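Local coordinates for protein carbohydrate kinase, pfkB family (Enterococcus faecalis, PDB 3KTN) that probably phosphorylates a sugar acid such as 2-keto-3-deoxygluconate, as a putative magnesium-binding kinase of the PfkB (ribokinase-like) family, at residues D122-L127 against H158-K163; L153-H158 against L191-I196; I196-R201 against A281-I286; Q227-Q232 against E236-T241. All coordinates share one frame; numbering follows the deposited sequence.

Contact 1: residues D122-L127 against H158-K163; sequences DFEAFL and HAYQKK
The Tyr160 ring takes Leu127 over one face and the Glu124 carboxylate at its edge. Leu127 CB stands 4.3 Å from the centroid of the Tyr160 ring and 22° off the ring normal, a CH-pi contact displaced toward the rim, with Tyr160 CD2 the nearest ring atom. The bend at chi2 (-90°) brings the Glu124 carboxylate to the hydroxyl end of the ring, its plane 81° from that of the ring; Glu124 OE1, in the ring plane, is modelled 2.6 Å from Tyr160 OH, a fit too tight for its details to be trusted. The contact sets the short helix 123-127 against the C-terminal end of helix 144-159, where Gln161, with positive phi, closes a Schellman motif. At the start of the short helix Asp122 is the N-cap, its OD1 accepting from Ala125 N at 2.9 Å. Beyond the Schellman turn, Lys162 crosses Leu127 at a slant, its CG 4.1 Å from Leu127 CD2, while its NZ is hydrogen-bonded to the carbonyl oxygen of Val130.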
loop_
_atom_site.group_PDB
_atom_site.type_symbol
_atom_site.label_atom_id
_atom_site.label_comp_id
_atom_site.label_asym_id
_atom_site.label_seq_id
_atom_site.Cartn_x
_atom_site.Cartn_y
_atom_site.Cartn_z
ATOM N N ASP A 122 -33.014 -25.514 6.272
ATOM C CA ASP A 122 -34.434 -25.498 6.593
ATOM C C ASP A 122 -35.148 -24.731 5.490
ATOM O O ASP A 122 -35.658 -23.635 5.718
ATOM C CB ASP A 122 -34.679 -24.806 7.932
ATOM C CG ASP A 122 -36.081 -25.059 8.469
ATOM O OD1 ASP A 122 -37.044 -25.030 7.671
ATOM O OD2 ASP A 122 -36.218 -25.280 9.691
ATOM N N PHE A 123 -35.185 -25.316 4.296
ATOM C CA PHE A 123 -35.819 -24.676 3.145
ATOM C C PHE A 123 -37.261 -24.255 3.391
ATOM O O PHE A 123 -37.696 -23.206 2.912
ATOM C CB PHE A 123 -35.754 -25.592 1.920
ATOM C CG PHE A 123 -34.355 -25.833 1.412
ATOM C CD1 PHE A 123 -33.478 -24.770 1.212
ATOM C CD2 PHE A 123 -33.924 -27.120 1.110
ATOM C CE1 PHE A 123 -32.190 -24.986 0.719
ATOM C CE2 PHE A 123 -32.639 -27.348 0.615
ATOM C CZ PHE A 123 -31.771 -26.277 0.418
ATOM N N GLU A 124 -38.000 -25.076 4.132
ATOM C CA GLU A 124 -39.395 -24.780 4.445
ATOM C C GLU A 124 -39.499 -23.407 5.103
ATOM O O GLU A 124 -40.270 -22.551 4.668
ATOM C CB GLU A 124 -39.955 -25.837 5.402
ATOM C CG GLU A 124 -39.965 -27.256 4.861
ATOM C CD GLU A 124 -41.253 -27.598 4.138
ATOM O OE1 GLU A 124 -42.335 -27.446 4.746
ATOM O OE2 GLU A 124 -41.186 -28.025 2.967
ATOM N N ALA A 125 -38.713 -23.206 6.157
ATOM C CA ALA A 125 -38.713 -21.947 6.892
ATOM C C ALA A 125 -38.262 -20.756 6.051
ATOM O O ALA A 125 -38.798 -19.653 6.188
ATOM C CB ALA A 125 -37.829 -22.071 8.123
ATOM N N PHE A 126 -37.278 -20.976 5.181
ATOM C CA PHE A 126 -36.763 -19.895 4.345
ATOM C C PHE A 126 -37.780 -19.468 3.303
ATOM O O PHE A 126 -38.093 -18.281 3.179
ATOM C CB PHE A 126 -35.472 -20.316 3.636
ATOM C CG PHE A 126 -34.441 -20.910 4.550
ATOM C CD1 PHE A 126 -34.385 -20.553 5.895
ATOM C CD2 PHE A 126 -33.508 -21.819 4.061
ATOM C CE1 PHE A 126 -33.414 -21.089 6.739
ATOM C CE2 PHE A 126 -32.531 -22.361 4.896
ATOM C CZ PHE A 126 -32.486 -21.996 6.240
ATOM N N LEU A 127 -38.287 -20.442 2.552
ATOM C CA LEU A 127 -39.264 -20.174 1.505
ATOM C C LEU A 127 -40.458 -19.382 2.026
ATOM O O LEU A 127 -41.032 -18.566 1.306
ATOM C CB LEU A 127 -39.727 -21.491 0.879
ATOM C CG LEU A 127 -38.667 -22.198 0.029
ATOM C CD1 LEU A 127 -39.121 -23.612 -0.306
ATOM C CD2 LEU A 127 -38.420 -21.395 -1.240
ATOM N N HIS A 158 -41.243 -24.414 -5.895
ATOM C CA HIS A 158 -42.356 -24.565 -6.818
ATOM C C HIS A 158 -43.647 -24.847 -6.047
ATOM O O HIS A 158 -44.679 -24.232 -6.307
ATOM C CB HIS A 158 -42.081 -25.704 -7.797
ATOM C CG HIS A 158 -43.177 -25.914 -8.793
ATOM N ND1 HIS A 158 -43.599 -24.919 -9.651
ATOM C CD2 HIS A 158 -43.955 -26.989 -9.052
ATOM C CE1 HIS A 158 -44.590 -25.375 -10.395
ATOM N NE2 HIS A 158 -44.827 -26.629 -10.051
ATOM N N ALA A 159 -43.572 -25.774 -5.095
ATOM C CA ALA A 159 -44.725 -26.134 -4.276
ATOM C C ALA A 159 -45.289 -24.906 -3.572
ATOM O O ALA A 159 -46.501 -24.683 -3.577
ATOM C CB ALA A 159 -44.328 -27.187 -3.250
ATOM N N TYR A 160 -44.410 -24.116 -2.960
ATOM C CA TYR A 160 -44.831 -22.908 -2.259
ATOM C C TYR A 160 -45.220 -21.818 -3.248
ATOM O O TYR A 160 -45.582 -20.707 -2.855
ATOM C CB TYR A 160 -43.707 -22.387 -1.365
ATOM C CG TYR A 160 -43.501 -23.164 -0.089
ATOM C CD1 TYR A 160 -43.227 -24.532 -0.115
ATOM C CD2 TYR A 160 -43.553 -22.524 1.150
ATOM C CE1 TYR A 160 -43.006 -25.242 1.064
ATOM C CE2 TYR A 160 -43.332 -23.224 2.334
ATOM C CZ TYR A 160 -43.059 -24.582 2.284
ATOM O OH TYR A 160 -42.837 -25.274 3.453
ATOM N N GLN A 161 -45.141 -22.137 -4.533
ATOM C CA GLN A 161 -45.483 -21.170 -5.565
ATOM C C GLN A 161 -44.574 -19.944 -5.515
ATOM O O GLN A 161 -45.012 -18.819 -5.765
ATOM C CB GLN A 161 -46.944 -20.741 -5.421
ATOM C CG GLN A 161 -47.945 -21.801 -5.848
ATOM C CD GLN A 161 -49.374 -21.395 -5.554
ATOM O OE1 GLN A 161 -49.795 -21.358 -4.396
ATOM N NE2 GLN A 161 -50.127 -21.074 -6.600
ATOM N N LYS A 162 -43.307 -20.169 -5.180
ATOM C CA LYS A 162 -42.330 -19.087 -5.119
ATOM C C LYS A 162 -41.655 -18.996 -6.478
ATOM O O LYS A 162 -41.396 -20.019 -7.114
ATOM C CB LYS A 162 -41.273 -19.370 -4.046
ATOM C CG LYS A 162 -41.827 -19.514 -2.638
ATOM C CD LYS A 162 -42.567 -18.261 -2.206
ATOM C CE LYS A 162 -43.117 -18.405 -0.800
ATOM N NZ LYS A 162 -43.787 -17.154 -0.360
ATOM N N LYS A 163 -41.374 -17.778 -6.924
ATOM C CA LYS A 163 -40.720 -17.586 -8.213
ATOM C C LYS A 163 -39.313 -18.189 -8.137
ATOM O O LYS A 163 -38.610 -18.020 -7.139
ATOM C CB LYS A 163 -40.649 -16.096 -8.545
ATOM C CG LYS A 163 -40.492 -15.802 -10.023
ATOM C CD LYS A 163 -41.704 -16.276 -10.817
ATOM C CE LYS A 163 -42.984 -15.594 -10.356
ATOM N NZ LYS A 163 -44.158 -16.018 -11.171
#

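Contact 2: residues L153-H158 against L191-I196; sequences LAQKAH and LPYCDI
Tyr193 lies against one side of helix 144-159, meeting Ala154, Gln155 and His158. Gln155 CG sits over a face of its ring, 3.8 Å from the Tyr193 ring centroid and 29° off the normal, and comes nearest at Tyr193 CZ. Tyr193 CB packs on Ala154 CB at 4.0 Å. The edge of Tyr193 points toward the face of the imidazole in an offset edge-to-face pair: the centroids of the His158 and Tyr193 rings are 5.7 Å apart and the planes inclined by 65°. His158 CB also touches Tyr193 CD1, at 3.7 Å. The imidazole owes its place beside the phenol to CG lying anti to the backbone N (chi1 -179°).

One shell out, a water lies 3.0 Å from Tyr193 O and 2.8 Å from Asp195 OD2, within reach of more acceptors than it has protons. Asp195 OD2 also accepts from Val164 N, which ties the water site to strand 163-167. Tyr193 ends a 3-10 turn in the loop leading from helix 177-190 into the inner strand 196-198 of the alpha/beta sheet. The contact is thus held by apolar and aromatic packing, and its one water-mediated polar link across, to His158 ND1, is weak.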
loop_
_atom_site.group_PDB
_atom_site.type_symbol
_atom_site.label_atom_id
_atom_site.label_comp_id
_atom_site.label_asym_id
_atom_site.label_seq_id
_atom_site.Cartn_x
_atom_site.Cartn_y
_atom_site.Cartn_z
ATOM N N LEU A 153 -34.620 -27.795 -3.307
ATOM C CA LEU A 153 -35.053 -26.422 -3.078
ATOM C C LEU A 153 -35.962 -25.926 -4.195
ATOM O O LEU A 153 -36.957 -25.248 -3.939
ATOM C CB LEU A 153 -33.843 -25.492 -2.957
ATOM C CG LEU A 153 -34.143 -23.992 -2.901
ATOM C CD1 LEU A 153 -35.134 -23.695 -1.786
ATOM C CD2 LEU A 153 -32.840 -23.231 -2.680
ATOM N N ALA A 154 -35.612 -26.257 -5.434
ATOM C CA ALA A 154 -36.403 -25.841 -6.586
ATOM C C ALA A 154 -37.797 -26.465 -6.507
ATOM O O ALA A 154 -38.804 -25.774 -6.665
ATOM C CB ALA A 154 -35.707 -26.259 -7.880
ATOM N N GLN A 155 -37.846 -27.770 -6.259
ATOM C CA GLN A 155 -39.116 -28.487 -6.140
ATOM C C GLN A 155 -39.961 -27.844 -5.051
ATOM O O GLN A 155 -41.142 -27.564 -5.251
ATOM C CB GLN A 155 -38.869 -29.954 -5.785
ATOM C CG GLN A 155 -38.311 -30.786 -6.921
ATOM C CD GLN A 155 -37.656 -32.061 -6.432
ATOM O OE1 GLN A 155 -38.103 -32.665 -5.456
ATOM N NE2 GLN A 155 -36.598 -32.484 -7.115
ATOM N N LYS A 156 -39.344 -27.608 -3.899
ATOM C CA LYS A 156 -40.036 -26.992 -2.774
ATOM C C LYS A 156 -40.529 -25.594 -3.139
ATOM O O LYS A 156 -41.698 -25.267 -2.925
ATOM C CB LYS A 156 -39.103 -26.927 -1.564
ATOM C CG LYS A 156 -39.618 -27.677 -0.351
ATOM C CD LYS A 156 -38.534 -28.545 0.274
ATOM C CE LYS A 156 -39.064 -29.285 1.494
ATOM N NZ LYS A 156 -38.079 -30.252 2.053
ATOM N N ALA A 157 -39.640 -24.773 -3.691
ATOM C CA ALA A 157 -39.996 -23.410 -4.084
ATOM C C ALA A 157 -41.218 -23.441 -4.992
ATOM O O ALA A 157 -42.112 -22.601 -4.882
ATOM C CB ALA A 157 -38.826 -22.748 -4.808
ATOM N N HIS A 158 -41.243 -24.414 -5.895
ATOM C CA HIS A 158 -42.356 -24.565 -6.818
ATOM C C HIS A 158 -43.647 -24.847 -6.047
ATOM O O HIS A 158 -44.679 -24.232 -6.307
ATOM C CB HIS A 158 -42.081 -25.704 -7.797
ATOM C CG HIS A 158 -43.177 -25.914 -8.793
ATOM N ND1 HIS A 158 -43.599 -24.919 -9.651
ATOM C CD2 HIS A 158 -43.955 -26.989 -9.052
ATOM C CE1 HIS A 158 -44.590 -25.375 -10.395
ATOM N NE2 HIS A 158 -44.827 -26.629 -10.051
ATOM N N LEU A 191 -34.663 -27.469 -14.663
ATOM C CA LEU A 191 -35.369 -26.578 -15.578
ATOM C C LEU A 191 -36.896 -26.611 -15.496
ATOM O O LEU A 191 -37.548 -25.578 -15.648
ATOM C CB LEU A 191 -34.907 -26.843 -17.013
ATOM C CG LEU A 191 -33.529 -26.230 -17.306
ATOM C CD1 LEU A 191 -32.959 -26.757 -18.616
ATOM C CD2 LEU A 191 -33.678 -24.716 -17.348
ATOM N N PRO A 192 -37.492 -27.794 -15.258
ATOM C CA PRO A 192 -38.955 -27.861 -15.170
ATOM C C PRO A 192 -39.543 -27.016 -14.035
ATOM O O PRO A 192 -40.738 -26.723 -14.022
ATOM C CB PRO A 192 -39.218 -29.352 -14.970
ATOM C CG PRO A 192 -38.098 -29.992 -15.735
ATOM C CD PRO A 192 -36.911 -29.146 -15.319
ATOM N N TYR A 193 -38.698 -26.617 -13.088
ATOM C CA TYR A 193 -39.147 -25.828 -11.941
ATOM C C TYR A 193 -38.826 -24.336 -12.008
ATOM O O TYR A 193 -39.255 -23.572 -11.144
ATOM C CB TYR A 193 -38.535 -26.400 -10.665
ATOM C CG TYR A 193 -38.933 -27.829 -10.400
ATOM C CD1 TYR A 193 -40.197 -28.138 -9.894
ATOM C CD2 TYR A 193 -38.057 -28.877 -10.677
ATOM C CE1 TYR A 193 -40.578 -29.457 -9.669
ATOM C CE2 TYR A 193 -38.429 -30.200 -10.457
ATOM C CZ TYR A 193 -39.690 -30.481 -9.953
ATOM O OH TYR A 193 -40.065 -31.784 -9.731
ATOM N N CYS A 194 -38.086 -23.922 -13.032
ATOM C CA CYS A 194 -37.687 -22.523 -13.173
ATOM C C CYS A 194 -38.681 -21.627 -13.893
ATOM O O CYS A 194 -39.411 -22.070 -14.778
ATOM C CB CYS A 194 -36.340 -22.444 -13.895
ATOM S SG CYS A 194 -35.066 -23.469 -13.154
ATOM N N ASP A 195 -38.689 -20.355 -13.505
ATOM C CA ASP A 195 -39.558 -19.350 -14.103
ATOM C C ASP A 195 -38.710 -18.368 -14.912
ATOM O O ASP A 195 -39.084 -17.967 -16.016
ATOM C CB ASP A 195 -40.321 -18.592 -13.015
ATOM C CG ASP A 195 -41.256 -19.490 -12.222
ATOM O OD1 ASP A 195 -42.181 -20.072 -12.833
ATOM O OD2 ASP A 195 -41.069 -19.616 -10.991
ATOM N N ILE A 196 -37.567 -17.980 -14.352
ATOM C CA ILE A 196 -36.660 -17.041 -15.013
ATOM C C ILE A 196 -35.301 -17.703 -15.177
ATOM O O ILE A 196 -34.702 -18.157 -14.203
ATOM C CB ILE A 196 -36.504 -15.747 -14.188
ATOM C CG1 ILE A 196 -37.880 -15.122 -13.956
ATOM C CG2 ILE A 196 -35.591 -14.763 -14.915
ATOM C CD1 ILE A 196 -37.858 -13.882 -13.092
HETATM O O HOH W 1 -41.560 -22.095 -9.895
#

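Contact 3: residues I196-R201 against A281-I286; sequences IVFGSR and AYAAGI
Phe198 projects from strand 196-198 onto helix 278-291, which packs on one face of the central, largely parallel sheet of this ribokinase-like alpha/beta fold. CB points from the strand to the helix, and chi1 of -66°, with CG anti to the carbonyl carbon, lays the ring over Ala283. From CB the ring begins at CG, 4.0 Å from Ala283 CB, and the same methyl remains within 4.0 Å of every ring atom: it stands 3.6 Å from the Phe198 ring centroid and only 8° off the normal, a CH-pi contact centred on the face. Along the side nearer Ile286, the ring reaches the helix backbone, Phe198 CE1 meeting Ala283 CA at 3.5 Å. Ile286 meets the same CE1, its CB in the ring plane at the edge. One phenyl group is gripped over a face and along an edge by residues three apart.

Strands 163-167 and 237-245 flank this strand through backbone bonds, and the side chain of Ala283 lies about 12 Å from the bound magnesium ion. At the far end of the ring, Phe198 CZ touches Ala283 CB at 3.7 Å and lies 3.6 Å from Ala283 O.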
loop_
_atom_site.group_PDB
_atom_site.type_symbol
_atom_site.label_atom_id
_atom_site.label_comp_id
_atom_site.label_asym_id
_atom_site.label_seq_id
_atom_site.Cartn_x
_atom_site.Cartn_y
_atom_site.Cartn_z
ATOM N N ILE A 196 -37.567 -17.980 -14.352
ATOM C CA ILE A 196 -36.660 -17.041 -15.013
ATOM C C ILE A 196 -35.301 -17.703 -15.177
ATOM O O ILE A 196 -34.702 -18.157 -14.203
ATOM C CB ILE A 196 -36.504 -15.747 -14.188
ATOM C CG1 ILE A 196 -37.880 -15.122 -13.956
ATOM C CG2 ILE A 196 -35.591 -14.763 -14.915
ATOM C CD1 ILE A 196 -37.858 -13.882 -13.092
ATOM N N VAL A 197 -34.816 -17.761 -16.410
ATOM C CA VAL A 197 -33.539 -18.406 -16.681
ATOM C C VAL A 197 -32.536 -17.502 -17.393
ATOM O O VAL A 197 -32.884 -16.789 -18.336
ATOM C CB VAL A 197 -33.754 -19.677 -17.528
ATOM C CG1 VAL A 197 -32.428 -20.355 -17.807
ATOM C CG2 VAL A 197 -34.704 -20.630 -16.802
ATOM N N PHE A 198 -31.289 -17.546 -16.931
ATOM C CA PHE A 198 -30.209 -16.758 -17.515
ATOM C C PHE A 198 -29.254 -17.685 -18.249
ATOM O O PHE A 198 -28.746 -18.650 -17.680
ATOM C CB PHE A 198 -29.467 -15.990 -16.418
ATOM C CG PHE A 198 -30.310 -14.945 -15.745
ATOM C CD1 PHE A 198 -30.620 -13.761 -16.395
ATOM C CD2 PHE A 198 -30.843 -15.173 -14.484
ATOM C CE1 PHE A 198 -31.457 -12.815 -15.799
ATOM C CE2 PHE A 198 -31.679 -14.235 -13.880
ATOM C CZ PHE A 198 -31.989 -13.054 -14.540
ATOM N N GLY A 199 -29.026 -17.397 -19.525
ATOM C CA GLY A 199 -28.139 -18.225 -20.317
ATOM C C GLY A 199 -28.038 -17.715 -21.739
ATOM O O GLY A 199 -28.659 -16.710 -22.088
ATOM N N SER A 200 -27.266 -18.407 -22.568
ATOM C CA SER A 200 -27.091 -17.996 -23.957
ATOM C C SER A 200 -27.546 -19.058 -24.948
ATOM O O SER A 200 -27.807 -20.204 -24.579
ATOM C CB SER A 200 -25.623 -17.695 -24.229
ATOM O OG SER A 200 -24.870 -18.896 -24.209
ATOM N N ARG A 201 -27.619 -18.658 -26.214
ATOM C CA ARG A 201 -28.013 -19.551 -27.294
ATOM C C ARG A 201 -27.076 -20.752 -27.341
ATOM O O ARG A 201 -27.523 -21.896 -27.440
ATOM C CB ARG A 201 -27.951 -18.814 -28.632
ATOM C CG ARG A 201 -28.135 -19.706 -29.855
ATOM C CD ARG A 201 -27.829 -18.939 -31.134
ATOM N NE ARG A 201 -28.120 -19.709 -32.341
ATOM C CZ ARG A 201 -27.478 -20.816 -32.699
ATOM N NH1 ARG A 201 -26.499 -21.298 -31.940
ATOM N NH2 ARG A 201 -27.812 -21.442 -33.822
ATOM N N ALA A 281 -24.390 -8.905 -12.967
ATOM C CA ALA A 281 -24.942 -7.550 -12.894
ATOM C C ALA A 281 -26.084 -7.452 -13.911
ATOM O O ALA A 281 -27.078 -6.768 -13.678
ATOM C CB ALA A 281 -23.865 -6.515 -13.206
ATOM N N TYR A 282 -25.936 -8.135 -15.044
ATOM C CA TYR A 282 -26.988 -8.130 -16.060
ATOM C C TYR A 282 -28.223 -8.816 -15.464
ATOM O O TYR A 282 -29.338 -8.293 -15.539
ATOM C CB TYR A 282 -26.548 -8.888 -17.314
ATOM C CG TYR A 282 -27.605 -8.887 -18.403
ATOM C CD1 TYR A 282 -27.879 -7.727 -19.124
ATOM C CD2 TYR A 282 -28.350 -10.037 -18.689
ATOM C CE1 TYR A 282 -28.865 -7.698 -20.105
ATOM C CE2 TYR A 282 -29.351 -10.025 -19.674
ATOM C CZ TYR A 282 -29.599 -8.848 -20.376
ATOM O OH TYR A 282 -30.575 -8.801 -21.339
ATOM N N ALA A 283 -28.010 -9.983 -14.863
ATOM C CA ALA A 283 -29.097 -10.733 -14.248
ATOM C C ALA A 283 -29.787 -9.910 -13.166
ATOM O O ALA A 283 -31.018 -9.912 -13.061
ATOM C CB ALA A 283 -28.574 -12.030 -13.665
ATOM N N ALA A 284 -29.000 -9.200 -12.363
ATOM C CA ALA A 284 -29.566 -8.373 -11.300
ATOM C C ALA A 284 -30.464 -7.305 -11.896
ATOM O O ALA A 284 -31.503 -6.968 -11.328
ATOM C CB ALA A 284 -28.455 -7.721 -10.480
ATOM N N GLY A 285 -30.054 -6.766 -13.039
ATOM C CA GLY A 285 -30.840 -5.744 -13.700
ATOM C C GLY A 285 -32.143 -6.317 -14.234
ATOM O O GLY A 285 -33.191 -5.664 -14.173
ATOM N N ILE A 286 -32.076 -7.535 -14.771
ATOM C CA ILE A 286 -33.259 -8.205 -15.306
ATOM C C ILE A 286 -34.229 -8.491 -14.168
ATOM O O ILE A 286 -35.413 -8.174 -14.259
ATOM C CB ILE A 286 -32.895 -9.547 -15.993
ATOM C CG1 ILE A 286 -32.063 -9.291 -17.256
ATOM C CG2 ILE A 286 -34.161 -10.325 -16.324
ATOM C CD1 ILE A 286 -32.691 -8.314 -18.248
#

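Contact 4: residues Q227-Q232 against E236-T241; sequences QRFMSQ and EWFAGT
Met230, modelled as selenomethionine, and Phe238 form the tight part of this contact: Met230 SE lies 3.6 Å from Phe238 CB. The chain bends at chi3 (77°), which carries the terminal methyl onto the backbone where the strand begins. There Met230 CE is 3.5 Å from Glu236 O and 3.6 Å from Phe238 N, packing the methyl on peptide groups.

The ring pair is looser. Phe229 turns an edge toward the face of Phe238 in an offset edge-to-face stack, with the Phe229 and Phe238 ring centroids 5.7 Å apart and the planes at 73°; Phe229 CE2 approaches Phe238 CD1 to 3.9 Å. Both rings, like Met230, are buried, whereas Ser231 and Gln232 on the same helix are exposed. Glu236, only partly exposed, directs its carboxylate to Tyr290 OH, a hydrogen-bond partner on helix 278-291.

The axes of 227-232 and 237-241 approach to 9.6 Å with 138° between their N-to-C directions. Helix 218-233 turns back through a short loop into strand 237-245, the second half of a beta-alpha-beta crossover from its parallel neighbour 196-198. Strand 250-257 pairs on the other side, and helix 278-291 packs against Trp237 and Ala239.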
loop_
_atom_site.group_PDB
_atom_site.type_symbol
_atom_site.label_atom_id
_atom_site.label_comp_id
_atom_site.label_asym_id
_atom_site.label_seq_id
_atom_site.Cartn_x
_atom_site.Cartn_y
_atom_site.Cartn_z
ATOM N N GLN A 227 -37.604 -19.841 -28.006
ATOM C CA GLN A 227 -38.979 -19.915 -27.525
ATOM C C GLN A 227 -39.469 -21.358 -27.494
ATOM O O GLN A 227 -40.442 -21.676 -26.811
ATOM C CB GLN A 227 -39.890 -19.039 -28.382
ATOM C CG GLN A 227 -39.494 -17.576 -28.327
ATOM C CD GLN A 227 -40.475 -16.671 -29.030
ATOM O OE1 GLN A 227 -40.793 -16.876 -30.202
ATOM N NE2 GLN A 227 -40.958 -15.657 -28.321
ATOM N N ARG A 228 -38.774 -22.229 -28.218
ATOM C CA ARG A 228 -39.115 -23.645 -28.255
ATOM C C ARG A 228 -38.637 -24.225 -26.919
ATOM O O ARG A 228 -39.376 -24.930 -26.227
ATOM C CB ARG A 228 -38.388 -24.321 -29.422
ATOM C CG ARG A 228 -39.087 -25.545 -29.995
ATOM C CD ARG A 228 -38.360 -26.027 -31.248
ATOM N NE ARG A 228 -37.131 -26.748 -30.929
ATOM C CZ ARG A 228 -36.077 -26.832 -31.735
ATOM N NH1 ARG A 228 -36.088 -26.230 -32.916
ATOM N NH2 ARG A 228 -35.015 -27.536 -31.366
ATOM N N PHE A 229 -37.391 -23.912 -26.570
ATOM C CA PHE A 229 -36.787 -24.357 -25.314
ATOM C C PHE A 229 -37.635 -23.865 -24.145
ATOM O O PHE A 229 -37.875 -24.596 -23.187
ATOM C CB PHE A 229 -35.359 -23.798 -25.207
ATOM C CG PHE A 229 -34.823 -23.734 -23.797
ATOM C CD1 PHE A 229 -34.456 -24.890 -23.117
ATOM C CD2 PHE A 229 -34.688 -22.506 -23.152
ATOM C CE1 PHE A 229 -33.961 -24.828 -21.814
ATOM C CE2 PHE A 229 -34.195 -22.429 -21.850
ATOM C CZ PHE A 229 -33.830 -23.593 -21.178
HETATM N N MSE A 230 -38.100 -22.625 -24.241
HETATM C CA MSE A 230 -38.909 -22.023 -23.190
HETATM C C MSE A 230 -40.275 -22.665 -22.973
HETATM O O MSE A 230 -40.684 -22.885 -21.831
HETATM C CB MSE A 230 -39.108 -20.539 -23.468
HETATM C CG MSE A 230 -37.856 -19.698 -23.318
HETATM SE SE MSE A 230 -38.283 -17.837 -23.553
HETATM C CE MSE A 230 -39.089 -17.483 -21.830
ATOM N N SER A 231 -40.993 -22.940 -24.060
ATOM C CA SER A 231 -42.316 -23.542 -23.940
ATOM C C SER A 231 -42.202 -24.963 -23.413
ATOM O O SER A 231 -43.086 -25.441 -22.706
ATOM C CB SER A 231 -43.045 -23.520 -25.290
ATOM O OG SER A 231 -42.266 -24.123 -26.305
ATOM N N GLN A 232 -41.104 -25.635 -23.743
ATOM C CA GLN A 232 -40.888 -26.995 -23.271
ATOM C C GLN A 232 -40.851 -27.074 -21.744
ATOM O O GLN A 232 -41.302 -28.057 -21.154
ATOM C CB GLN A 232 -39.578 -27.545 -23.811
ATOM C CG GLN A 232 -39.296 -28.946 -23.335
ATOM C CD GLN A 232 -37.920 -29.406 -23.720
ATOM O OE1 GLN A 232 -37.420 -29.051 -24.782
ATOM N NE2 GLN A 232 -37.299 -30.212 -22.868
ATOM N N GLU A 236 -40.902 -18.473 -17.999
ATOM C CA GLU A 236 -41.525 -17.163 -18.128
ATOM C C GLU A 236 -40.587 -16.156 -18.805
ATOM O O GLU A 236 -41.005 -15.409 -19.696
ATOM C CB GLU A 236 -41.933 -16.655 -16.743
ATOM C CG GLU A 236 -42.626 -15.316 -16.743
ATOM C CD GLU A 236 -43.059 -14.910 -15.358
ATOM O OE1 GLU A 236 -42.809 -15.687 -14.413
ATOM O OE2 GLU A 236 -43.651 -13.819 -15.207
ATOM N N TRP A 237 -39.319 -16.150 -18.389
ATOM C CA TRP A 237 -38.312 -15.236 -18.943
ATOM C C TRP A 237 -36.982 -15.934 -19.196
ATOM O O TRP A 237 -36.535 -16.746 -18.392
ATOM C CB TRP A 237 -38.051 -14.069 -17.978
ATOM C CG TRP A 237 -38.953 -12.873 -18.113
ATOM C CD1 TRP A 237 -40.174 -12.825 -18.715
ATOM C CD2 TRP A 237 -38.726 -11.565 -17.564
ATOM N NE1 TRP A 237 -40.728 -11.574 -18.571
ATOM C CE2 TRP A 237 -39.860 -10.780 -17.865
ATOM C CE3 TRP A 237 -37.676 -10.980 -16.838
ATOM C CZ2 TRP A 237 -39.977 -9.440 -17.474
ATOM C CZ3 TRP A 237 -37.790 -9.644 -16.445
ATOM C CH2 TRP A 237 -38.935 -8.893 -16.764
ATOM N N PHE A 238 -36.360 -15.619 -20.328
ATOM C CA PHE A 238 -35.053 -16.163 -20.678
ATOM C C PHE A 238 -34.231 -14.941 -21.065
ATOM O O PHE A 238 -34.634 -14.178 -21.943
ATOM C CB PHE A 238 -35.137 -17.113 -21.873
ATOM C CG PHE A 238 -33.804 -17.696 -22.273
ATOM C CD1 PHE A 238 -33.197 -18.678 -21.495
ATOM C CD2 PHE A 238 -33.146 -17.252 -23.416
ATOM C CE1 PHE A 238 -31.950 -19.213 -21.856
ATOM C CE2 PHE A 238 -31.907 -17.776 -23.782
ATOM C CZ PHE A 238 -31.308 -18.759 -22.999
ATOM N N ALA A 239 -33.090 -14.738 -20.414
ATOM C CA ALA A 239 -32.274 -13.568 -20.725
ATOM C C ALA A 239 -30.777 -13.839 -20.716
ATOM O O ALA A 239 -30.299 -14.783 -20.089
ATOM C CB ALA A 239 -32.610 -12.434 -19.763
ATOM N N GLY A 240 -30.047 -12.995 -21.434
ATOM C CA GLY A 240 -28.609 -13.132 -21.529
ATOM C C GLY A 240 -28.036 -11.963 -22.300
ATOM O O GLY A 240 -28.748 -11.011 -22.622
ATOM N N THR A 241 -26.746 -12.032 -22.601
ATOM C CA THR A 241 -26.086 -10.962 -23.330
ATOM C C THR A 241 -25.191 -11.512 -24.417
ATOM O O THR A 241 -24.743 -12.654 -24.363
ATOM C CB THR A 241 -25.189 -10.111 -22.415
ATOM O OG1 THR A 241 -24.138 -10.932 -21.891
ATOM C CG2 THR A 241 -25.990 -9.516 -21.274
#

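How the contacts relate
From the N terminus, contact 1 closes the loop that runs from helix 123-127 through strand 132-135 to the end of helix 144-159. Contact 2 opens inside that loop, on the same helix, and ends at the turn before strand 196-198, so the two cross; they share His158, and Lys162 N probably bonds to Ala157 O. Contact 3 then begins at Ile196, shared with contact 2, and closes a loop of about 80 residues at helix 278-291. Contact 4 is nested within it, a short helix-to-strand return. Sheet pairing links these last two: Val197 N lies 2.8 Å from Trp237 O. Asp195 O, near Glu236 N, joins contacts 2 and 4.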